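Local structure of succinate-semialdehyde dehydrogenase (NAD(P)(+)) (Marinobacter aquaeolei, 3RH9) at residues D30-N33 and S38-A41; H130-K135 and C139-H144; E272-N277 and Y419-D424. The protein probably oxidises succinate semialdehyde to succinate with NAD(P)+ as hydride acceptor. All blocks are in the same frame, centred on the assembly; numbering follows the deposited sequence.

The three contacts lie far apart and follow one another along the chain. Contacts 1 and 2 each close a beta hairpin, whereas contact 3 joins a helix to a strand 142 residues further on. The centres of contacts 1 and 2 are about 56 Å apart, on opposite sides of the chain's centre. Contact 3 is about 40 Å from contact 1 and about 47 Å from contact 2, again between centres. None touches another. All three lie away from Glu256, the predicted active-site residue. Contact 2 alone reaches the second subunit, while contact 3 sets helix 271-283 against strand 417-421 of a seven-stranded mixed sheet.

Contact 1: D30-N33 and S38-A41; sequences DVYN and SVIA
Tyr32 and Val39 meet across a short antiparallel hairpin, with the tyrosine ring over a valine methyl. CB of Tyr32 starts near the backbone of segment 38-41, 3.8 Å from Ser38 O. CG stays near the same oxygen. With CG opposite the carbonyl carbon (chi1 -77°), the ring extends over Val39. CD2 stays close to the Ser38 carbonyl. From CE2 onward the partner changes to Val39 CG2, and CZ comes within 3.5 Å of that methyl. At the tip, OH is 3.8 Å from the same Val39 CG2. The methyl thus sits over one ring face, displaced toward the rim, in a CH-pi contact 20° off the ring normal. Val39 CG2 also meets the carboxylate of Asp30, with OD2 3.6 Å away. The other oxygen, OD1, makes a long, weak ion pair with Lys42.

The backbones are joined by three hydrogen bonds. Val31 N donates to Ala41 O (3.0 Å), Ile40 N to Val31 O (2.8 Å) and Asn33 N to Ser38 O (2.9 Å). Val31 pairs with Ala41 and Tyr32 with Val39, so the register slips by one at Ile40. This is a beta bulge. Asn33 CB rests against Ile40 CG2, while its OD1 turns to Ala35 N within the connecting loop.

Val31 and Ala41 share the sheet face opposite Tyr32 and Val39. Ala41 and Ile40 touch Leu188 at the start of helix 188-197. Val31 meets Glu98, and Asn33 and Ile40 meet Met97, both on helix 88-99. The hairpin of strands 28-32 and 39-44 therefore lies against these two helices, and the N-terminal residues Met3 and Ile4 also reach strand 39-44.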
loop_
_atom_site.group_PDB
_atom_site.type_symbol
_atom_site.label_atom_id
_atom_site.label_comp_id
_atom_site.label_asym_id
_atom_site.label_seq_id
_atom_site.Cartn_x
_atom_site.Cartn_y
_atom_site.Cartn_z
ATOM N N ASP A 30 19.022 17.110 -24.175
ATOM C CA ASP A 30 18.652 18.518 -24.265
ATOM C C ASP A 30 17.428 18.879 -23.430
ATOM O O ASP A 30 16.471 18.105 -23.313
ATOM C CB ASP A 30 18.408 18.919 -25.724
ATOM C CG ASP A 30 19.663 18.804 -26.586
ATOM O OD1 ASP A 30 20.763 18.535 -26.042
ATOM O OD2 ASP A 30 19.550 18.996 -27.819
ATOM N N VAL A 31 17.465 20.067 -22.847
ATOM C CA VAL A 31 16.272 20.655 -22.267
ATOM C C VAL A 31 15.858 21.837 -23.134
ATOM O O VAL A 31 16.693 22.635 -23.561
ATOM C CB VAL A 31 16.512 21.123 -20.818
ATOM C CG1 VAL A 31 15.212 21.568 -20.179
ATOM C CG2 VAL A 31 17.153 20.010 -20.008
ATOM N N TYR A 32 14.567 21.952 -23.404
ATOM C CA TYR A 32 14.067 23.046 -24.230
ATOM C C TYR A 32 13.263 24.033 -23.415
ATOM O O TYR A 32 12.667 23.664 -22.425
ATOM C CB TYR A 32 13.168 22.481 -25.320
ATOM C CG TYR A 32 13.917 21.843 -26.467
ATOM C CD1 TYR A 32 14.398 20.538 -26.372
ATOM C CD2 TYR A 32 14.139 22.546 -27.654
ATOM C CE1 TYR A 32 15.072 19.955 -27.420
ATOM C CE2 TYR A 32 14.820 21.965 -28.707
ATOM C CZ TYR A 32 15.281 20.672 -28.585
ATOM O OH TYR A 32 15.955 20.101 -29.632
ATOM N N ASN A 33 13.247 25.290 -23.823
ATOM C CA ASN A 33 12.268 26.218 -23.283
ATOM C C ASN A 33 11.020 26.114 -24.155
ATOM O O ASN A 33 11.077 26.375 -25.344
ATOM C CB ASN A 33 12.807 27.642 -23.276
ATOM C CG ASN A 33 11.798 28.640 -22.752
ATOM O OD1 ASN A 33 10.590 28.417 -22.819
ATOM N ND2 ASN A 33 12.288 29.751 -22.219
ATOM N N SER A 38 13.972 26.789 -28.209
ATOM C CA SER A 38 15.433 26.684 -28.076
ATOM C C SER A 38 15.878 25.753 -26.944
ATOM O O SER A 38 15.201 25.603 -25.922
ATOM C CB SER A 38 16.087 28.059 -27.847
ATOM O OG SER A 38 15.774 29.006 -28.851
ATOM N N VAL A 39 17.046 25.157 -27.132
ATOM C CA VAL A 39 17.709 24.379 -26.097
ATOM C C VAL A 39 18.322 25.310 -25.045
ATOM O O VAL A 39 19.043 26.241 -25.381
ATOM C CB VAL A 39 18.800 23.487 -26.733
ATOM C CG1 VAL A 39 19.839 23.077 -25.715
ATOM C CG2 VAL A 39 18.151 22.272 -27.405
ATOM N N ILE A 40 18.028 25.075 -23.772
ATOM C CA ILE A 40 18.517 25.982 -22.733
ATOM C C ILE A 40 19.555 25.324 -21.833
ATOM O O ILE A 40 20.183 25.984 -21.012
ATOM C CB ILE A 40 17.375 26.626 -21.900
ATOM C CG1 ILE A 40 16.589 25.568 -21.121
ATOM C CG2 ILE A 40 16.450 27.426 -22.807
ATOM C CD1 ILE A 40 15.419 26.129 -20.335
ATOM N N ALA A 41 19.761 24.029 -22.023
ATOM C CA ALA A 41 20.735 23.321 -21.220
ATOM C C ALA A 41 21.017 21.951 -21.798
ATOM O O ALA A 41 20.164 21.359 -22.457
ATOM C CB ALA A 41 20.242 23.199 -19.785
#

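Contact 2: H130-K135 and C139-H144; sequences HTIPEK and CTWTVH
His130 and Val143 form a hydrogen-bonded antiparallel pair: His130 N donates to Val143 O (3.0 Å), and Val143 N returns a bond to His130 O (2.8 Å). Ile132 N adds a third backbone bond, to Trp141 O (3.1 Å). Beyond it, one water bridges the widening hairpin. It donates to Ile132 O and Glu134 O and accepts from Trp141 N.

One side-chain bond joins Thr131 and Thr142, a non-hydrogen-bonded pair. Thr131 OG1 and Thr142 OG1 are 3.0 Å apart, and either hydroxyl could be the donor.

The apolar contacts lie on both sides. Ile132 CD1 reaches Trp141 CB at 3.5 Å, the two side chains running alongside each other. Ile132 CG1 sits between the backbone N and the carbonyl carbon (chi1 67°), which directs it to the tryptophan. The indole NE1 is held by Pro136 O in the turn. Thr131 CG2 meets Thr140 CG2.

Strand 475-482 pairs with the far edge of strand 140-147. Ile132, Trp141 and Val143 pack on the second subunit. A protruding three-stranded antiparallel sheet of this kind is the oligomerisation domain of aldehyde dehydrogenases.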
loop_
_atom_site.group_PDB
_atom_site.type_symbol
_atom_site.label_atom_id
_atom_site.label_comp_id
_atom_site.label_asym_id
_atom_site.label_seq_id
_atom_site.Cartn_x
_atom_site.Cartn_y
_atom_site.Cartn_z
ATOM N N HIS A 130 5.291 3.873 20.054
ATOM C CA HIS A 130 4.316 3.960 21.127
ATOM C C HIS A 130 3.972 2.589 21.716
ATOM O O HIS A 130 3.942 1.566 21.021
ATOM C CB HIS A 130 3.055 4.670 20.647
ATOM C CG HIS A 130 2.226 3.868 19.688
ATOM N ND1 HIS A 130 1.038 3.268 20.051
ATOM C CD2 HIS A 130 2.401 3.585 18.371
ATOM C CE1 HIS A 130 0.521 2.642 19.006
ATOM N NE2 HIS A 130 1.331 2.815 17.974
ATOM N N THR A 131 3.726 2.578 23.015
ATOM C CA THR A 131 3.379 1.354 23.698
ATOM C C THR A 131 1.888 1.292 23.901
ATOM O O THR A 131 1.296 2.215 24.438
ATOM C CB THR A 131 4.077 1.279 25.045
ATOM O OG1 THR A 131 5.488 1.411 24.835
ATOM C CG2 THR A 131 3.798 -0.051 25.693
ATOM N N ILE A 132 1.273 0.212 23.460
ATOM C CA ILE A 132 -0.165 0.098 23.588
ATOM C C ILE A 132 -0.535 -0.206 25.045
ATOM O O ILE A 132 0.292 -0.717 25.803
ATOM C CB ILE A 132 -0.715 -0.964 22.618
ATOM C CG1 ILE A 132 -0.222 -2.357 23.017
ATOM C CG2 ILE A 132 -0.320 -0.611 21.185
ATOM C CD1 ILE A 132 -0.699 -3.455 22.105
ATOM N N PRO A 133 -1.774 0.131 25.445
ATOM C CA PRO A 133 -2.229 -0.041 26.831
ATOM C C PRO A 133 -2.552 -1.496 27.168
ATOM O O PRO A 133 -2.434 -1.893 28.328
ATOM C CB PRO A 133 -3.503 0.814 26.894
ATOM C CG PRO A 133 -3.542 1.607 25.596
ATOM C CD PRO A 133 -2.803 0.772 24.611
ATOM N N GLU A 134 -2.945 -2.281 26.168
ATOM C CA GLU A 134 -3.222 -3.708 26.373
ATOM C C GLU A 134 -1.929 -4.509 26.636
ATOM O O GLU A 134 -0.862 -4.176 26.111
ATOM C CB GLU A 134 -3.974 -4.293 25.160
ATOM C CG GLU A 134 -5.317 -3.617 24.814
ATOM C CD GLU A 134 -5.215 -2.524 23.726
ATOM O OE1 GLU A 134 -4.106 -2.249 23.214
ATOM O OE2 GLU A 134 -6.259 -1.930 23.370
ATOM N N LYS A 135 -2.016 -5.568 27.436
ATOM C CA LYS A 135 -0.861 -6.449 27.624
ATOM C C LYS A 135 -1.176 -7.926 27.461
ATOM O O LYS A 135 -0.991 -8.711 28.389
ATOM C CB LYS A 135 -0.201 -6.209 28.980
ATOM C CG LYS A 135 0.291 -4.790 29.153
ATOM C CD LYS A 135 1.230 -4.684 30.329
ATOM C CE LYS A 135 2.185 -3.518 30.152
ATOM N NZ LYS A 135 1.433 -2.263 29.902
ATOM N N CYS A 139 3.006 -9.789 27.921
ATOM C CA CYS A 139 4.024 -8.912 27.333
ATOM C C CYS A 139 3.634 -7.443 27.306
ATOM O O CYS A 139 2.448 -7.101 27.334
ATOM C CB CYS A 139 4.325 -9.347 25.912
ATOM S SG CYS A 139 4.906 -11.030 25.806
ATOM N N THR A 140 4.644 -6.577 27.257
ATOM C CA THR A 140 4.445 -5.150 27.022
ATOM C C THR A 140 4.704 -4.915 25.551
ATOM O O THR A 140 5.757 -5.300 25.054
ATOM C CB THR A 140 5.448 -4.310 27.831
ATOM O OG1 THR A 140 5.155 -4.416 29.226
ATOM C CG2 THR A 140 5.378 -2.856 27.439
ATOM N N TRP A 141 3.765 -4.292 24.844
ATOM C CA TRP A 141 3.853 -4.236 23.382
ATOM C C TRP A 141 4.205 -2.866 22.830
ATOM O O TRP A 141 3.479 -1.896 23.019
ATOM C CB TRP A 141 2.553 -4.707 22.734
ATOM C CG TRP A 141 2.214 -6.117 23.025
ATOM C CD1 TRP A 141 1.837 -6.634 24.222
ATOM C CD2 TRP A 141 2.202 -7.203 22.095
ATOM N NE1 TRP A 141 1.595 -7.983 24.105
ATOM C CE2 TRP A 141 1.809 -8.355 22.806
ATOM C CE3 TRP A 141 2.479 -7.316 20.734
ATOM C CZ2 TRP A 141 1.692 -9.596 22.197
ATOM C CZ3 TRP A 141 2.365 -8.543 20.139
ATOM C CH2 TRP A 141 1.977 -9.667 20.863
ATOM N N THR A 142 5.313 -2.787 22.116
ATOM C CA THR A 142 5.687 -1.509 21.555
ATOM C C THR A 142 5.682 -1.540 20.035
ATOM O O THR A 142 6.137 -2.499 19.413
ATOM C CB THR A 142 7.044 -1.031 22.092
ATOM O OG1 THR A 142 6.967 -0.906 23.514
ATOM C CG2 THR A 142 7.401 0.322 21.513
ATOM N N VAL A 143 5.160 -0.473 19.446
ATOM C CA VAL A 143 5.114 -0.341 18.008
ATOM C C VAL A 143 6.080 0.742 17.535
ATOM O O VAL A 143 5.981 1.895 17.935
ATOM C CB VAL A 143 3.679 -0.024 17.531
ATOM C CG1 VAL A 143 3.688 0.351 16.065
ATOM C CG2 VAL A 143 2.769 -1.207 17.778
ATOM N N HIS A 144 7.019 0.360 16.685
ATOM C CA HIS A 144 7.993 1.302 16.143
ATOM C C HIS A 144 7.726 1.560 14.674
ATOM O O HIS A 144 7.174 0.726 13.966
ATOM C CB HIS A 144 9.405 0.744 16.274
ATOM C CG HIS A 144 9.880 0.618 17.682
ATOM N ND1 HIS A 144 9.651 -0.507 18.450
ATOM C CD2 HIS A 144 10.590 1.466 18.463
ATOM C CE1 HIS A 144 10.193 -0.343 19.643
ATOM N NE2 HIS A 144 10.775 0.844 19.675
HETATM O O HOH W 1 1.760 -2.948 26.242
#

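Contact 3: E272-N277 and Y419-D424; sequences EAAADN and YVFTAD
Phe421 turns its CG opposite the carbonyl carbon (chi1 -72°), which carries the ring away from the strand to Ala274 and Asn277. With chi2 at 70°, one ring face is presented to the helix. Ala274 CB sits over that face, offset toward the rim, in a CH-pi contact 3.9 Å from the ring centroid. Its nearest ring atom is Phe421 CD2, at 3.6 Å. The ring's CE2 also lies close to Ala274 CA, so the helix backbone itself comes against the phenyl group.

Asn277 meets the far end of the ring. Its CB is 3.4 Å from Phe421 CZ, and its CG lies at the ring edge. The amide is held at both ends. ND2 donates to Ala273 O (2.8 Å) from above the carbonyl plane, while Asn277 N bonds to the same oxygen from the opposite face. OD1 accepts from Gly445 N.

On the strand side, Phe421 also meets the ring of Phe263. Val420 points elsewhere, onto helix 425-434. Over residues 272-277 and 419-421, helix and strand run at 157° between their N-to-C directions. Helix 271-283 lies on the sheet face that carries Phe421. Strand 417-421 pairs with the parallel strand 262-265. A helix layer on a largely parallel sheet is typical of the alpha/beta catalytic domain of aldehyde dehydrogenases.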
loop_
_atom_site.group_PDB
_atom_site.type_symbol
_atom_site.label_atom_id
_atom_site.label_comp_id
_atom_site.label_asym_id
_atom_site.label_seq_id
_atom_site.Cartn_x
_atom_site.Cartn_y
_atom_site.Cartn_z
ATOM N N GLU A 272 -21.222 32.411 -9.870
ATOM C CA GLU A 272 -20.059 33.280 -9.940
ATOM C C GLU A 272 -18.894 32.644 -9.213
ATOM O O GLU A 272 -17.759 32.704 -9.673
ATOM C CB GLU A 272 -20.372 34.658 -9.350
ATOM C CG GLU A 272 -21.265 35.522 -10.246
ATOM C CD GLU A 272 -20.551 35.996 -11.527
ATOM O OE1 GLU A 272 -19.416 36.532 -11.412
ATOM O OE2 GLU A 272 -21.127 35.848 -12.640
ATOM N N ALA A 273 -19.177 32.020 -8.076
ATOM C CA ALA A 273 -18.127 31.365 -7.298
ATOM C C ALA A 273 -17.564 30.141 -8.027
ATOM O O ALA A 273 -16.352 29.954 -8.098
ATOM C CB ALA A 273 -18.644 30.990 -5.909
ATOM N N ALA A 274 -18.448 29.314 -8.570
ATOM C CA ALA A 274 -18.023 28.167 -9.356
ATOM C C ALA A 274 -17.199 28.592 -10.596
ATOM O O ALA A 274 -16.162 28.012 -10.901
ATOM C CB ALA A 274 -19.231 27.333 -9.755
ATOM N N ALA A 275 -17.662 29.620 -11.298
ATOM C CA ALA A 275 -16.951 30.143 -12.455
ATOM C C ALA A 275 -15.564 30.604 -12.047
ATOM O O ALA A 275 -14.574 30.282 -12.704
ATOM C CB ALA A 275 -17.737 31.295 -13.083
ATOM N N ASP A 276 -15.507 31.373 -10.963
ATOM C CA ASP A 276 -14.245 31.824 -10.398
ATOM C C ASP A 276 -13.359 30.635 -10.085
ATOM O O ASP A 276 -12.183 30.603 -10.452
ATOM C CB ASP A 276 -14.483 32.613 -9.111
ATOM C CG ASP A 276 -14.738 34.079 -9.363
ATOM O OD1 ASP A 276 -15.093 34.427 -10.512
ATOM O OD2 ASP A 276 -14.585 34.879 -8.410
ATOM N N ASN A 277 -13.929 29.660 -9.391
ATOM C CA ASN A 277 -13.173 28.487 -9.004
ATOM C C ASN A 277 -12.695 27.669 -10.195
ATOM O O ASN A 277 -11.559 27.184 -10.222
ATOM C CB ASN A 277 -13.994 27.627 -8.060
ATOM C CG ASN A 277 -13.815 28.035 -6.620
ATOM O OD1 ASN A 277 -12.805 27.705 -5.992
ATOM N ND2 ASN A 277 -14.793 28.758 -6.081
ATOM N N TYR A 419 -14.867 17.683 -7.969
ATOM C CA TYR A 419 -15.361 18.918 -7.363
ATOM C C TYR A 419 -16.849 19.042 -7.539
ATOM O O TYR A 419 -17.388 18.696 -8.593
ATOM C CB TYR A 419 -14.679 20.127 -7.987
ATOM C CG TYR A 419 -13.195 19.984 -8.034
ATOM C CD1 TYR A 419 -12.403 20.409 -6.973
ATOM C CD2 TYR A 419 -12.574 19.399 -9.131
ATOM C CE1 TYR A 419 -11.033 20.264 -7.008
ATOM C CE2 TYR A 419 -11.203 19.247 -9.167
ATOM C CZ TYR A 419 -10.449 19.684 -8.105
ATOM O OH TYR A 419 -9.099 19.546 -8.156
ATOM N N VAL A 420 -17.517 19.542 -6.509
ATOM C CA VAL A 420 -18.955 19.708 -6.588
ATOM C C VAL A 420 -19.393 21.036 -5.988
ATOM O O VAL A 420 -18.975 21.402 -4.883
ATOM C CB VAL A 420 -19.681 18.550 -5.899
ATOM C CG1 VAL A 420 -19.344 18.524 -4.409
ATOM C CG2 VAL A 420 -21.184 18.650 -6.144
ATOM N N PHE A 421 -20.222 21.764 -6.735
ATOM C CA PHE A 421 -20.781 23.026 -6.264
ATOM C C PHE A 421 -22.273 22.907 -6.137
ATOM O O PHE A 421 -22.943 22.455 -7.056
ATOM C CB PHE A 421 -20.435 24.172 -7.206
ATOM C CG PHE A 421 -18.997 24.577 -7.155
ATOM C CD1 PHE A 421 -18.010 23.748 -7.659
ATOM C CD2 PHE A 421 -18.624 25.787 -6.600
ATOM C CE1 PHE A 421 -16.687 24.126 -7.612
ATOM C CE2 PHE A 421 -17.297 26.169 -6.557
ATOM C CZ PHE A 421 -16.330 25.339 -7.062
ATOM N N THR A 422 -22.795 23.322 -4.994
ATOM C CA THR A 422 -24.215 23.187 -4.736
ATOM C C THR A 422 -24.564 23.893 -3.433
ATOM O O THR A 422 -23.863 23.756 -2.440
ATOM C CB THR A 422 -24.621 21.688 -4.688
ATOM O OG1 THR A 422 -26.036 21.552 -4.519
ATOM C CG2 THR A 422 -23.904 20.971 -3.553
ATOM N N ALA A 423 -25.639 24.666 -3.446
ATOM C CA ALA A 423 -26.086 25.364 -2.247
ATOM C C ALA A 423 -26.641 24.363 -1.243
ATOM O O ALA A 423 -26.711 24.645 -0.048
ATOM C CB ALA A 423 -27.144 26.422 -2.595
ATOM N N ASP A 424 -27.033 23.194 -1.742
ATOM C CA ASP A 424 -27.555 22.128 -0.896
ATOM C C ASP A 424 -26.449 21.297 -0.207
ATOM O O ASP A 424 -25.800 20.448 -0.829
ATOM C CB ASP A 424 -28.471 21.222 -1.716
ATOM C CG ASP A 424 -29.162 20.174 -0.868
ATOM O OD1 ASP A 424 -28.686 19.877 0.262
ATOM O OD2 ASP A 424 -30.186 19.636 -1.338
#